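Local coordinates for effector protein Lem4 (lpg1101) (Legionella pneumophila subsp. pneumophila, PDB 6CGK) that acts as a membrane-associated protein tyrosine phosphatase, represented here by its haloacid dehalogenase-type domain with an inactivating substitution and with phosphate and magnesium bound, at residues 23-28 with 98-103; 30-35 with 154-159; 76-81 with 88-93; 138-143 with 165-170. The protein carries 1 engineered substitution. One frame throughout, in Å; residues are numbered along the deposited sequence.

Interaction 1 (23-28 with 98-103); sequences NFDGTI and ENYIKA. Engineered in segment 23-28: Asn23 (natural residue Asp). With MG (magnesium ion), chain C; PO4 (phosphate ion), chain B.
Phe24 turns one face of its ring to Ile101, whose CG1 stands over the ring centre, 13° off the normal, in a CH-pi contact. The isoleucine adds its second branch, with CG2 4.0 Å from Phe24 CE1, and the two side chains lie alongside one another, pointing opposite ways. Tyr100 comes to the edge of the phenylalanine: its CE2 lies 4.1 Å from Phe24 CE2, and the side chains cross at about a right angle. With CG anti to the backbone N (chi1 -174°), the Phe24 ring is carried toward helix 98-107; Ser94, in the loop before that helix, also touches it. Asp25 OD1 approaches the tyrosine edge, 4.2 Å from Tyr100 CE2.

Polar contacts gather around the phosphate. Its O1 accepts a nearly straight bond from Asp25 N (2.9 Å, 167°) and a longer one from Phe24 N (3.3 Å). Asp25 OD2 lies 2.6 Å from phosphate O3 and is also held by Asn96.

Magnesium is bound by Asp25 O at 2.0 Å and by phosphate O4 at 2.2 Å; two waters, the engineered Asn23 (Asp in the natural protein) and Asp155 complete the site. Phe24 O accepts from both Thr27 N and Ile28 N, which curls the backbone into a turn. Apart from Asn23, the sequence fits DxDGT, motif 1 of the haloacid dehalogenase superfamily, at the end of the central strand of a Rossmann-like fold.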
loop_
_atom_site.group_PDB
_atom_site.type_symbol
_atom_site.label_atom_id
_atom_site.label_comp_id
_atom_site.label_asym_id
_atom_site.label_seq_id
_atom_site.Cartn_x
_atom_site.Cartn_y
_atom_site.Cartn_z
ATOM N N ASN A 23 0.165 -4.407 0.375
ATOM C CA ASN A 23 -1.212 -4.764 0.586
ATOM C C ASN A 23 -1.837 -3.785 1.585
ATOM O O ASN A 23 -1.136 -3.135 2.352
ATOM C CB ASN A 23 -1.282 -6.197 1.118
ATOM C CG ASN A 23 -2.650 -6.646 1.346
ATOM O OD1 ASN A 23 -3.031 -6.910 2.482
ATOM N ND2 ASN A 23 -3.423 -6.774 0.269
ATOM N N PHE A 24 -3.171 -3.681 1.576
ATOM C CA PHE A 24 -3.810 -2.760 2.527
ATOM C C PHE A 24 -4.403 -3.474 3.740
ATOM O O PHE A 24 -3.889 -3.325 4.849
ATOM C CB PHE A 24 -4.904 -1.929 1.849
ATOM C CG PHE A 24 -5.491 -0.866 2.739
ATOM C CD1 PHE A 24 -4.765 0.306 2.992
ATOM C CD2 PHE A 24 -6.742 -1.024 3.304
ATOM C CE1 PHE A 24 -5.315 1.304 3.820
ATOM C CE2 PHE A 24 -7.299 -0.035 4.139
ATOM C CZ PHE A 24 -6.571 1.129 4.397
ATOM N N ASP A 25 -5.467 -4.268 3.559
ATOM C CA ASP A 25 -6.141 -4.855 4.719
ATOM C C ASP A 25 -5.244 -5.899 5.364
ATOM O O ASP A 25 -4.801 -6.849 4.704
ATOM C CB ASP A 25 -7.455 -5.528 4.313
ATOM C CG ASP A 25 -8.460 -4.548 3.765
ATOM O OD1 ASP A 25 -8.807 -3.600 4.484
ATOM O OD2 ASP A 25 -8.891 -4.725 2.607
ATOM N N GLY A 26 -4.994 -5.736 6.649
ATOM C CA GLY A 26 -4.203 -6.681 7.407
ATOM C C GLY A 26 -2.724 -6.405 7.373
ATOM O O GLY A 26 -1.971 -7.015 8.145
ATOM N N THR A 27 -2.289 -5.526 6.479
ATOM C CA THR A 27 -0.899 -5.130 6.345
ATOM C C THR A 27 -0.715 -3.712 6.866
ATOM O O THR A 27 -0.047 -3.501 7.880
ATOM C CB THR A 27 -0.468 -5.236 4.879
ATOM O OG1 THR A 27 -0.662 -6.583 4.442
ATOM C CG2 THR A 27 0.983 -4.880 4.712
ATOM N N ILE A 28 -1.343 -2.741 6.205
ATOM C CA ILE A 28 -1.403 -1.385 6.738
ATOM C C ILE A 28 -2.406 -1.282 7.894
ATOM O O ILE A 28 -2.172 -0.518 8.835
ATOM C CB ILE A 28 -1.716 -0.408 5.595
ATOM C CG1 ILE A 28 -0.474 -0.274 4.692
ATOM C CG2 ILE A 28 -2.133 0.973 6.121
ATOM C CD1 ILE A 28 -0.783 0.228 3.311
ATOM N N GLU A 98 -11.256 1.700 -3.455
ATOM C CA GLU A 98 -10.395 2.874 -3.492
ATOM C C GLU A 98 -10.820 3.919 -2.472
ATOM O O GLU A 98 -9.972 4.579 -1.841
ATOM C CB GLU A 98 -10.444 3.483 -4.886
ATOM C CG GLU A 98 -9.435 4.583 -5.038
ATOM C CD GLU A 98 -9.361 5.093 -6.454
ATOM O OE1 GLU A 98 -9.911 4.429 -7.359
ATOM O OE2 GLU A 98 -8.751 6.159 -6.665
ATOM N N ASN A 99 -12.123 4.157 -2.366
ATOM C CA ASN A 99 -12.559 5.230 -1.464
ATOM C C ASN A 99 -12.438 4.836 -0.002
ATOM O O ASN A 99 -12.322 5.714 0.877
ATOM C CB ASN A 99 -13.981 5.650 -1.812
ATOM C CG ASN A 99 -14.010 6.440 -3.095
ATOM O OD1 ASN A 99 -13.034 7.138 -3.408
ATOM N ND2 ASN A 99 -15.098 6.315 -3.868
ATOM N N TYR A 100 -12.480 3.546 0.305
ATOM C CA TYR A 100 -12.240 3.150 1.693
ATOM C C TYR A 100 -10.773 3.366 2.041
ATOM O O TYR A 100 -10.440 3.865 3.128
ATOM C CB TYR A 100 -12.634 1.690 1.888
ATOM C CG TYR A 100 -12.483 1.159 3.296
ATOM C CD1 TYR A 100 -13.399 1.522 4.295
ATOM C CD2 TYR A 100 -11.436 0.287 3.623
ATOM C CE1 TYR A 100 -13.281 1.014 5.587
ATOM C CE2 TYR A 100 -11.310 -0.232 4.901
ATOM C CZ TYR A 100 -12.242 0.142 5.886
ATOM O OH TYR A 100 -12.152 -0.375 7.164
ATOM N N ILE A 101 -9.884 2.972 1.128
ATOM C CA ILE A 101 -8.456 3.180 1.338
ATOM C C ILE A 101 -8.157 4.659 1.499
ATOM O O ILE A 101 -7.480 5.056 2.450
ATOM C CB ILE A 101 -7.651 2.536 0.201
ATOM C CG1 ILE A 101 -7.885 1.029 0.246
ATOM C CG2 ILE A 101 -6.152 2.987 0.311
ATOM C CD1 ILE A 101 -7.329 0.246 -1.019
ATOM N N LYS A 102 -8.653 5.503 0.582
ATOM C CA LYS A 102 -8.406 6.945 0.712
ATOM C C LYS A 102 -8.968 7.491 2.012
ATOM O O LYS A 102 -8.350 8.351 2.653
ATOM C CB LYS A 102 -9.013 7.719 -0.465
ATOM C CG LYS A 102 -8.300 7.453 -1.804
ATOM C CD LYS A 102 -8.921 8.280 -2.920
ATOM C CE LYS A 102 -8.139 8.176 -4.220
ATOM N NZ LYS A 102 -8.873 8.929 -5.276
ATOM N N ALA A 103 -10.169 7.035 2.400
ATOM C CA ALA A 103 -10.766 7.526 3.627
ATOM C C ALA A 103 -9.872 7.236 4.822
ATOM O O ALA A 103 -9.662 8.092 5.683
ATOM C CB ALA A 103 -12.160 6.879 3.822
HETATM MG MG MG C . -4.383 -8.126 3.183
HETATM P P PO4 B . -6.473 -6.494 0.695
HETATM O O1 PO4 B . -6.056 -5.043 0.865
HETATM O O2 PO4 B . -6.228 -7.042 -0.708
HETATM O O3 PO4 B . -7.963 -6.555 0.999
HETATM O O4 PO4 B . -5.790 -7.356 1.736
HETATM O O HOH W 1 -5.759 -9.391 4.022
HETATM O O HOH W 2 -3.912 -9.528 1.717
#

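Interaction 2 (30-35 with 154-159); sequences GAHGKE and DDDEVD. With MG (magnesium ion), chain C.
The imidazole of His32 and the carboxylates of Asp155 and Asp156 meet beside the magnesium site. Water 1 sits over the centre of one imidazole face, 3.3 Å above the plane. Asp156 OD2 lies near the ring plane at the edge, 3.9 Å from His32 NE2. Asp155 OD2 approaches obliquely, 3.3 Å from His32 CD2, with ring and carboxylate planes 69° apart. Asp154 and Asp155 correspond to motif IV of the haloacid dehalogenase fold, at the end of strand 150-154.

Within its own segment, the His32 ring is oriented by Lys34 N, which donates to ND1 in the ring plane (2.9 Å); NE2 is therefore the more likely seat of a ring proton. Asp155 divides its oxygens, OD1 binding magnesium while OD2 accepts from water 1. That water, itself a metal ligand, also accepts from Gly33 N, joining the segments.

Asp154, also a known magnesium ligand, here stays in the second shell: its OD1 takes a hydrogen bond from water 2 and, closing an Asx turn, one from Asp156 N at 2.9 Å. Asp156 in turn N-caps helix 157-169, its OD1 accepting a weak bond from Val158 N at 3.2 Å.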
loop_
_atom_site.group_PDB
_atom_site.type_symbol
_atom_site.label_atom_id
_atom_site.label_comp_id
_atom_site.label_asym_id
_atom_site.label_seq_id
_atom_site.Cartn_x
_atom_site.Cartn_y
_atom_site.Cartn_z
ATOM N N GLY A 30 -4.988 -3.441 10.918
ATOM C CA GLY A 30 -4.885 -4.601 11.774
ATOM C C GLY A 30 -5.884 -5.704 11.499
ATOM O O GLY A 30 -6.057 -6.585 12.349
ATOM N N ALA A 31 -6.558 -5.690 10.351
ATOM C CA ALA A 31 -7.629 -6.651 10.091
ATOM C C ALA A 31 -7.543 -7.180 8.668
ATOM O O ALA A 31 -7.530 -6.393 7.713
ATOM C CB ALA A 31 -8.998 -6.019 10.311
ATOM N N HIS A 32 -7.492 -8.509 8.540
ATOM C CA HIS A 32 -7.521 -9.169 7.230
ATOM C C HIS A 32 -8.735 -8.709 6.431
ATOM O O HIS A 32 -9.815 -8.462 6.980
ATOM C CB HIS A 32 -7.545 -10.698 7.415
ATOM C CG HIS A 32 -7.422 -11.488 6.137
ATOM N ND1 HIS A 32 -8.461 -11.632 5.238
ATOM C CD2 HIS A 32 -6.391 -12.212 5.633
ATOM C CE1 HIS A 32 -8.067 -12.386 4.226
ATOM N NE2 HIS A 32 -6.816 -12.754 4.442
ATOM N N GLY A 33 -8.552 -8.596 5.118
ATOM C CA GLY A 33 -9.609 -8.061 4.280
ATOM C C GLY A 33 -10.925 -8.815 4.371
ATOM O O GLY A 33 -11.995 -8.217 4.205
ATOM N N LYS A 34 -10.878 -10.137 4.605
ATOM C CA LYS A 34 -12.115 -10.909 4.676
ATOM C C LYS A 34 -13.033 -10.390 5.768
ATOM O O LYS A 34 -14.262 -10.463 5.636
ATOM C CB LYS A 34 -11.812 -12.397 4.905
ATOM N N GLU A 35 -12.481 -9.866 6.850
ATOM C CA GLU A 35 -13.346 -9.437 7.937
ATOM C C GLU A 35 -13.723 -7.974 7.857
ATOM O O GLU A 35 -14.388 -7.471 8.771
ATOM C CB GLU A 35 -12.721 -9.761 9.295
ATOM C CG GLU A 35 -11.312 -9.309 9.539
ATOM C CD GLU A 35 -10.682 -10.101 10.677
ATOM O OE1 GLU A 35 -10.277 -11.258 10.442
ATOM O OE2 GLU A 35 -10.616 -9.582 11.812
ATOM N N ASP A 154 2.741 -8.207 2.603
ATOM C CA ASP A 154 1.387 -8.738 2.523
ATOM C C ASP A 154 1.147 -9.649 3.717
ATOM O O ASP A 154 2.049 -10.374 4.142
ATOM C CB ASP A 154 1.176 -9.498 1.211
ATOM C CG ASP A 154 -0.268 -9.534 0.778
ATOM O OD1 ASP A 154 -1.150 -9.759 1.628
ATOM O OD2 ASP A 154 -0.522 -9.344 -0.429
ATOM N N ASP A 155 -0.068 -9.603 4.263
ATOM C CA ASP A 155 -0.430 -10.522 5.338
ATOM C C ASP A 155 -0.941 -11.866 4.822
ATOM O O ASP A 155 -1.053 -12.817 5.606
ATOM C CB ASP A 155 -1.494 -9.906 6.230
ATOM C CG ASP A 155 -2.770 -9.617 5.474
ATOM O OD1 ASP A 155 -2.669 -8.922 4.450
ATOM O OD2 ASP A 155 -3.856 -10.085 5.887
ATOM N N ASP A 156 -1.294 -11.951 3.545
ATOM C CA ASP A 156 -1.721 -13.197 2.926
ATOM C C ASP A 156 -0.513 -13.741 2.164
ATOM O O ASP A 156 -0.066 -13.133 1.184
ATOM C CB ASP A 156 -2.925 -12.953 2.016
ATOM C CG ASP A 156 -3.595 -14.242 1.562
ATOM O OD1 ASP A 156 -2.877 -15.232 1.328
ATOM O OD2 ASP A 156 -4.840 -14.261 1.440
ATOM N N GLU A 157 0.054 -14.853 2.648
ATOM C CA GLU A 157 1.293 -15.357 2.048
ATOM C C GLU A 157 1.117 -15.601 0.556
ATOM O O GLU A 157 1.998 -15.274 -0.249
ATOM C CB GLU A 157 1.743 -16.641 2.745
ATOM C CG GLU A 157 3.121 -17.120 2.314
ATOM C CD GLU A 157 3.467 -18.482 2.884
ATOM O OE1 GLU A 157 2.595 -19.089 3.543
ATOM O OE2 GLU A 157 4.605 -18.948 2.672
ATOM N N VAL A 158 -0.029 -16.161 0.173
ATOM C CA VAL A 158 -0.335 -16.418 -1.230
ATOM C C VAL A 158 -0.338 -15.120 -2.025
ATOM O O VAL A 158 0.329 -15.003 -3.060
ATOM C CB VAL A 158 -1.684 -17.146 -1.342
ATOM C CG1 VAL A 158 -2.121 -17.242 -2.786
ATOM C CG2 VAL A 158 -1.565 -18.495 -0.712
ATOM N N ASP A 159 -1.130 -14.147 -1.574
ATOM C CA ASP A 159 -1.141 -12.830 -2.198
ATOM C C ASP A 159 0.259 -12.274 -2.313
ATOM O O ASP A 159 0.622 -11.687 -3.337
ATOM C CB ASP A 159 -1.983 -11.856 -1.371
ATOM C CG ASP A 159 -3.424 -11.869 -1.756
ATOM O OD1 ASP A 159 -4.001 -12.978 -1.816
ATOM O OD2 ASP A 159 -3.965 -10.770 -2.004
HETATM MG MG MG C . -4.383 -8.126 3.183
HETATM O O HOH W 1 -5.759 -9.391 4.022
HETATM O O HOH W 2 -3.912 -9.528 1.717
#

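Interaction 3 (76-81 with 88-93); sequences NFLQDV and VKIVII
Val88 opens the contact against Val81, methyl to methyl, with the two CG1 atoms, Val88 CG1 and Val81 CG1, 4.0 Å apart. The backbones of the same two residues are joined by water 3, which donates one proton to Val81 O and the other to Val88 O, both at 2.7 Å. A single water thus satisfies a carbonyl near the end of helix 72-82 and another where the chain enters strand 89-93.

Lys89 turns to the other side of the strand, and Ile90 returns to the helix as the main point of packing. Its CG1 branch lies against Val81: Ile90 CG1 is 3.6 Å from Val81 CG1, and Ile90 CD1 is 3.7 Å from the same methyl. The valine presents that methyl because CG1 stands anti to its backbone N (chi1 175°). Its other methyl, CG2, lies over a face of the Phe77 ring, offset toward the rim, 3.6 Å above the plane. Beyond the valine, Ile90 CD1 reaches Leu78 CD2 at 4.0 Å, the two side chains crossing at about a right angle.

Val91 projects from the opposite sheet face, onto His139 of helix 132-140. Ile92 comes back to the first face and packs on Ile115.

Helix 72-82, the last helix of the long connection between the neighbouring parallel strands 19-23 and 89-93, completes a beta-alpha-beta crossover; Phe192 and Ile195 of helix 188-198 cover Val81 further. The side chains that meet are wholly aliphatic, so the helix is held on the sheet here by close van der Waals packing and, probably, exclusion of solvent, with one bridging water at the margin.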
loop_
_atom_site.group_PDB
_atom_site.type_symbol
_atom_site.label_atom_id
_atom_site.label_comp_id
_atom_site.label_asym_id
_atom_site.label_seq_id
_atom_site.Cartn_x
_atom_site.Cartn_y
_atom_site.Cartn_z
ATOM N N ASN A 76 3.178 5.782 10.700
ATOM C CA ASN A 76 4.486 6.438 10.741
ATOM C C ASN A 76 5.338 6.033 9.546
ATOM O O ASN A 76 6.024 6.872 8.950
ATOM C CB ASN A 76 5.200 6.097 12.040
ATOM C CG ASN A 76 4.572 6.757 13.233
ATOM O OD1 ASN A 76 3.842 7.743 13.108
ATOM N ND2 ASN A 76 4.856 6.223 14.407
ATOM N N PHE A 77 5.294 4.751 9.170
ATOM C CA PHE A 77 6.038 4.286 7.999
ATOM C C PHE A 77 5.599 5.026 6.740
ATOM O O PHE A 77 6.432 5.536 5.983
ATOM C CB PHE A 77 5.862 2.772 7.842
ATOM C CG PHE A 77 6.536 2.189 6.625
ATOM C CD1 PHE A 77 7.873 1.820 6.667
ATOM C CD2 PHE A 77 5.835 1.994 5.452
ATOM C CE1 PHE A 77 8.505 1.282 5.557
ATOM C CE2 PHE A 77 6.451 1.446 4.329
ATOM C CZ PHE A 77 7.798 1.089 4.381
ATOM N N LEU A 78 4.285 5.104 6.501
ATOM C CA LEU A 78 3.808 5.786 5.300
ATOM C C LEU A 78 4.206 7.251 5.308
ATOM O O LEU A 78 4.604 7.804 4.274
ATOM C CB LEU A 78 2.297 5.655 5.171
ATOM C CG LEU A 78 1.809 4.236 4.910
ATOM C CD1 LEU A 78 0.295 4.058 5.221
ATOM C CD2 LEU A 78 2.173 3.881 3.447
ATOM N N GLN A 79 4.101 7.898 6.468
ATOM C CA GLN A 79 4.477 9.296 6.542
ATOM C C GLN A 79 5.970 9.472 6.312
ATOM O O GLN A 79 6.385 10.422 5.641
ATOM C CB GLN A 79 4.052 9.866 7.888
ATOM C CG GLN A 79 2.555 10.007 8.005
ATOM C CD GLN A 79 2.122 10.679 9.278
ATOM O OE1 GLN A 79 1.112 11.378 9.296
ATOM N NE2 GLN A 79 2.854 10.447 10.363
ATOM N N ASP A 80 6.794 8.563 6.849
ATOM C CA ASP A 80 8.238 8.667 6.647
ATOM C C ASP A 80 8.613 8.412 5.195
ATOM O O ASP A 80 9.467 9.121 4.634
ATOM C CB ASP A 80 8.993 7.681 7.542
ATOM C CG ASP A 80 9.006 8.087 9.010
ATOM O OD1 ASP A 80 8.800 9.285 9.350
ATOM O OD2 ASP A 80 9.242 7.177 9.834
ATOM N N VAL A 81 8.038 7.370 4.583
ATOM C CA VAL A 81 8.411 7.028 3.209
ATOM C C VAL A 81 7.881 8.079 2.239
ATOM O O VAL A 81 8.510 8.356 1.218
ATOM C CB VAL A 81 7.911 5.610 2.844
ATOM C CG1 VAL A 81 8.190 5.303 1.363
ATOM C CG2 VAL A 81 8.590 4.564 3.708
ATOM N N VAL A 88 11.671 7.094 -3.766
ATOM C CA VAL A 88 10.956 5.858 -3.470
ATOM C C VAL A 88 9.480 6.126 -3.710
ATOM O O VAL A 88 8.972 7.176 -3.318
ATOM C CB VAL A 88 11.194 5.401 -2.018
ATOM C CG1 VAL A 88 10.457 4.090 -1.726
ATOM C CG2 VAL A 88 12.697 5.316 -1.744
ATOM N N LYS A 89 8.804 5.207 -4.395
ATOM C CA LYS A 89 7.378 5.335 -4.653
ATOM C C LYS A 89 6.639 4.266 -3.871
ATOM O O LYS A 89 7.145 3.156 -3.684
ATOM C CB LYS A 89 7.049 5.191 -6.149
ATOM C CG LYS A 89 7.476 6.381 -7.008
ATOM C CD LYS A 89 6.306 7.335 -7.221
ATOM C CE LYS A 89 6.682 8.491 -8.138
ATOM N NZ LYS A 89 5.545 9.456 -8.277
ATOM N N ILE A 90 5.429 4.607 -3.432
ATOM C CA ILE A 90 4.552 3.704 -2.694
ATOM C C ILE A 90 3.405 3.303 -3.604
ATOM O O ILE A 90 2.761 4.172 -4.209
ATOM C CB ILE A 90 3.977 4.359 -1.423
ATOM C CG1 ILE A 90 5.113 4.890 -0.543
ATOM C CG2 ILE A 90 3.031 3.368 -0.689
ATOM C CD1 ILE A 90 4.578 5.622 0.752
ATOM N N VAL A 91 3.144 2.000 -3.692
ATOM C CA VAL A 91 2.040 1.462 -4.479
ATOM C C VAL A 91 1.212 0.581 -3.547
ATOM O O VAL A 91 1.742 -0.378 -2.974
ATOM C CB VAL A 91 2.521 0.639 -5.690
ATOM C CG1 VAL A 91 1.319 0.087 -6.444
ATOM C CG2 VAL A 91 3.396 1.446 -6.615
ATOM N N ILE A 92 -0.069 0.908 -3.372
ATOM C CA ILE A 92 -0.980 0.078 -2.568
ATOM C C ILE A 92 -1.774 -0.821 -3.512
ATOM O O ILE A 92 -2.378 -0.345 -4.487
ATOM C CB ILE A 92 -1.910 0.931 -1.692
ATOM C CG1 ILE A 92 -1.070 1.657 -0.628
ATOM C CG2 ILE A 92 -2.989 0.022 -1.083
ATOM C CD1 ILE A 92 -1.896 2.621 0.294
ATOM N N ILE A 93 -1.728 -2.133 -3.281
ATOM C CA ILE A 93 -2.451 -3.077 -4.130
ATOM C C ILE A 93 -3.438 -3.814 -3.234
ATOM O O ILE A 93 -3.036 -4.467 -2.261
ATOM C CB ILE A 93 -1.529 -4.075 -4.860
ATOM C CG1 ILE A 93 -0.474 -3.323 -5.678
ATOM C CG2 ILE A 93 -2.371 -4.993 -5.760
ATOM C CD1 ILE A 93 0.427 -4.281 -6.510
HETATM O O HOH W 3 7.422 7.841 -1.172
#

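Interaction 4 (138-143 with 165-170); sequences SHEEKP and NGLIHT
Glu140 and Thr170 bring together the C-terminal parts of helices 132-140 and 157-169, their CA atoms 7.0 Å apart, and Thr170 is the first residue after helix 157-169 to leave helical geometry. The aliphatic part of the glutamate lies across the threonine, with Glu140 CB and CG each 3.7 Å from Thr170 OG1. A bend at chi2 (-64°) then turns the carboxylate alongside Leu167, where Glu140 OE2 comes within 3.4 Å of Leu167 CD2.

The Thr170 hydroxyl, set between backbone N and carbonyl carbon (chi1 54°), faces back into its own helix end. Two carbonyl oxygens compete for its proton: Gly166 O at 3.0 Å and Leu167 O at 3.1 Å from Thr170 OG1. At the outer rim, water 4 donates to Glu141 OE2 (2.7 Å) and makes a weak, longer contact with His169 NE2.

Direct hydrogen bonds between the segments are absent. The buried Glu140 carboxylate is satisfied from elsewhere, OE1 by Arg172 and OE2 by Arg150 and Tyr21, which probably keeps it ionised. The two helices therefore meet here by van der Waals contact, partly of oxygen against hydrocarbon, with one water only weakly shared, while arginines outside both segments neutralise the charge.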
loop_
_atom_site.group_PDB
_atom_site.type_symbol
_atom_site.label_atom_id
_atom_site.label_comp_id
_atom_site.label_asym_id
_atom_site.label_seq_id
_atom_site.Cartn_x
_atom_site.Cartn_y
_atom_site.Cartn_z
ATOM N N SER A 138 1.776 -5.145 -14.582
ATOM C CA SER A 138 1.384 -3.924 -15.281
ATOM C C SER A 138 2.168 -2.724 -14.778
ATOM O O SER A 138 2.587 -1.868 -15.572
ATOM C CB SER A 138 -0.108 -3.665 -15.117
ATOM O OG SER A 138 -0.857 -4.674 -15.791
ATOM N N HIS A 139 2.355 -2.629 -13.462
ATOM C CA HIS A 139 3.092 -1.485 -12.941
ATOM C C HIS A 139 4.540 -1.509 -13.399
ATOM O O HIS A 139 5.078 -0.473 -13.818
ATOM C CB HIS A 139 3.040 -1.420 -11.424
ATOM C CG HIS A 139 3.462 -0.085 -10.906
ATOM N ND1 HIS A 139 2.653 1.026 -11.005
ATOM C CD2 HIS A 139 4.641 0.350 -10.409
ATOM C CE1 HIS A 139 3.300 2.080 -10.542
ATOM N NE2 HIS A 139 4.511 1.698 -10.181
ATOM N N GLU A 140 5.195 -2.672 -13.326
ATOM C CA GLU A 140 6.597 -2.737 -13.754
ATOM C C GLU A 140 6.754 -2.393 -15.226
ATOM O O GLU A 140 7.813 -1.899 -15.645
ATOM C CB GLU A 140 7.174 -4.127 -13.467
ATOM C CG GLU A 140 7.284 -4.431 -11.960
ATOM C CD GLU A 140 8.270 -3.495 -11.235
ATOM O OE1 GLU A 140 9.248 -3.005 -11.859
ATOM O OE2 GLU A 140 8.068 -3.259 -10.027
ATOM N N GLU A 141 5.721 -2.628 -16.024
ATOM C CA GLU A 141 5.821 -2.378 -17.455
ATOM C C GLU A 141 5.601 -0.918 -17.826
ATOM O O GLU A 141 5.818 -0.562 -18.988
ATOM C CB GLU A 141 4.841 -3.281 -18.204
ATOM C CG GLU A 141 5.315 -4.714 -18.243
ATOM C CD GLU A 141 4.324 -5.658 -18.910
ATOM O OE1 GLU A 141 3.259 -5.189 -19.352
ATOM O OE2 GLU A 141 4.612 -6.868 -18.975
ATOM N N LYS A 142 5.211 -0.069 -16.877
ATOM C CA LYS A 142 5.128 1.360 -17.160
ATOM C C LYS A 142 6.507 1.870 -17.587
ATOM O O LYS A 142 7.527 1.425 -17.051
ATOM C CB LYS A 142 4.626 2.123 -15.932
ATOM C CG LYS A 142 3.194 1.749 -15.534
ATOM C CD LYS A 142 2.759 2.545 -14.296
ATOM C CE LYS A 142 1.711 3.581 -14.650
ATOM N NZ LYS A 142 1.912 4.813 -13.840
ATOM N N PRO A 143 6.580 2.787 -18.554
ATOM C CA PRO A 143 7.892 3.160 -19.101
ATOM C C PRO A 143 8.808 3.878 -18.116
ATOM O O PRO A 143 10.028 3.918 -18.351
ATOM C CB PRO A 143 7.530 4.066 -20.289
ATOM C CG PRO A 143 6.248 4.677 -19.894
ATOM C CD PRO A 143 5.500 3.599 -19.137
ATOM N N ASN A 165 5.697 -13.033 -7.584
ATOM C CA ASN A 165 5.729 -13.683 -8.892
ATOM C C ASN A 165 5.643 -12.670 -10.025
ATOM O O ASN A 165 6.252 -12.859 -11.071
ATOM C CB ASN A 165 4.593 -14.693 -9.008
ATOM C CG ASN A 165 4.830 -15.933 -8.179
ATOM O OD1 ASN A 165 5.796 -16.021 -7.417
ATOM N ND2 ASN A 165 3.939 -16.903 -8.318
ATOM N N GLY A 166 4.905 -11.581 -9.831
ATOM C CA GLY A 166 4.874 -10.528 -10.840
ATOM C C GLY A 166 6.223 -9.873 -11.087
ATOM O O GLY A 166 6.575 -9.589 -12.235
ATOM N N LEU A 167 6.988 -9.592 -10.022
ATOM C CA LEU A 167 8.355 -9.096 -10.213
ATOM C C LEU A 167 9.211 -10.102 -10.959
ATOM O O LEU A 167 10.028 -9.730 -11.815
ATOM C CB LEU A 167 9.034 -8.792 -8.880
ATOM C CG LEU A 167 8.515 -7.652 -8.038
ATOM C CD1 LEU A 167 9.388 -7.560 -6.792
ATOM C CD2 LEU A 167 8.539 -6.364 -8.830
ATOM N N ILE A 168 9.098 -11.379 -10.599
ATOM C CA ILE A 168 9.900 -12.391 -11.284
ATOM C C ILE A 168 9.555 -12.410 -12.765
ATOM O O ILE A 168 10.438 -12.425 -13.631
ATOM C CB ILE A 168 9.698 -13.772 -10.642
ATOM C CG1 ILE A 168 9.920 -13.698 -9.130
ATOM C CG2 ILE A 168 10.629 -14.802 -11.296
ATOM C CD1 ILE A 168 9.844 -15.047 -8.456
ATOM N N HIS A 169 8.258 -12.420 -13.078
ATOM C CA HIS A 169 7.846 -12.506 -14.475
ATOM C C HIS A 169 8.415 -11.369 -15.305
ATOM O O HIS A 169 8.670 -11.553 -16.503
ATOM C CB HIS A 169 6.322 -12.508 -14.583
ATOM C CG HIS A 169 5.813 -12.441 -15.992
ATOM N ND1 HIS A 169 5.802 -13.532 -16.833
ATOM C CD2 HIS A 169 5.301 -11.412 -16.709
ATOM C CE1 HIS A 169 5.305 -13.181 -18.006
ATOM N NE2 HIS A 169 4.984 -11.901 -17.954
ATOM N N THR A 170 8.629 -10.198 -14.696
ATOM C CA THR A 170 9.126 -9.026 -15.401
ATOM C C THR A 170 10.623 -8.840 -15.273
ATOM O O THR A 170 11.137 -7.817 -15.723
ATOM C CB THR A 170 8.430 -7.742 -14.923
ATOM O OG1 THR A 170 8.525 -7.613 -13.494
ATOM C CG2 THR A 170 6.989 -7.720 -15.398
HETATM O O HOH W 4 3.606 -9.321 -19.680
#

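In the fold
From the N terminus, the chain leaves strand 19-23 into the phosphate- and magnesium-binding loop, and interaction 1 closes a long excursion by bringing helix 98-107 back to it. Interaction 3, setting helix 72-82 against strand 89-93, lies within the spans of both interaction 1 and interaction 2. Interaction 2 starts inside the loop of interaction 1 and ends far beyond it, so the two cross; their segments share the magnesium and two waters. Interaction 4 opens after interactions 1 and 3 have closed but crosses interaction 2, both using helix 157-169. Val91 touches His139, so interactions 3 and 4 meet across strand 89-93, with helix 72-82 on one side and helix 132-140 on the other.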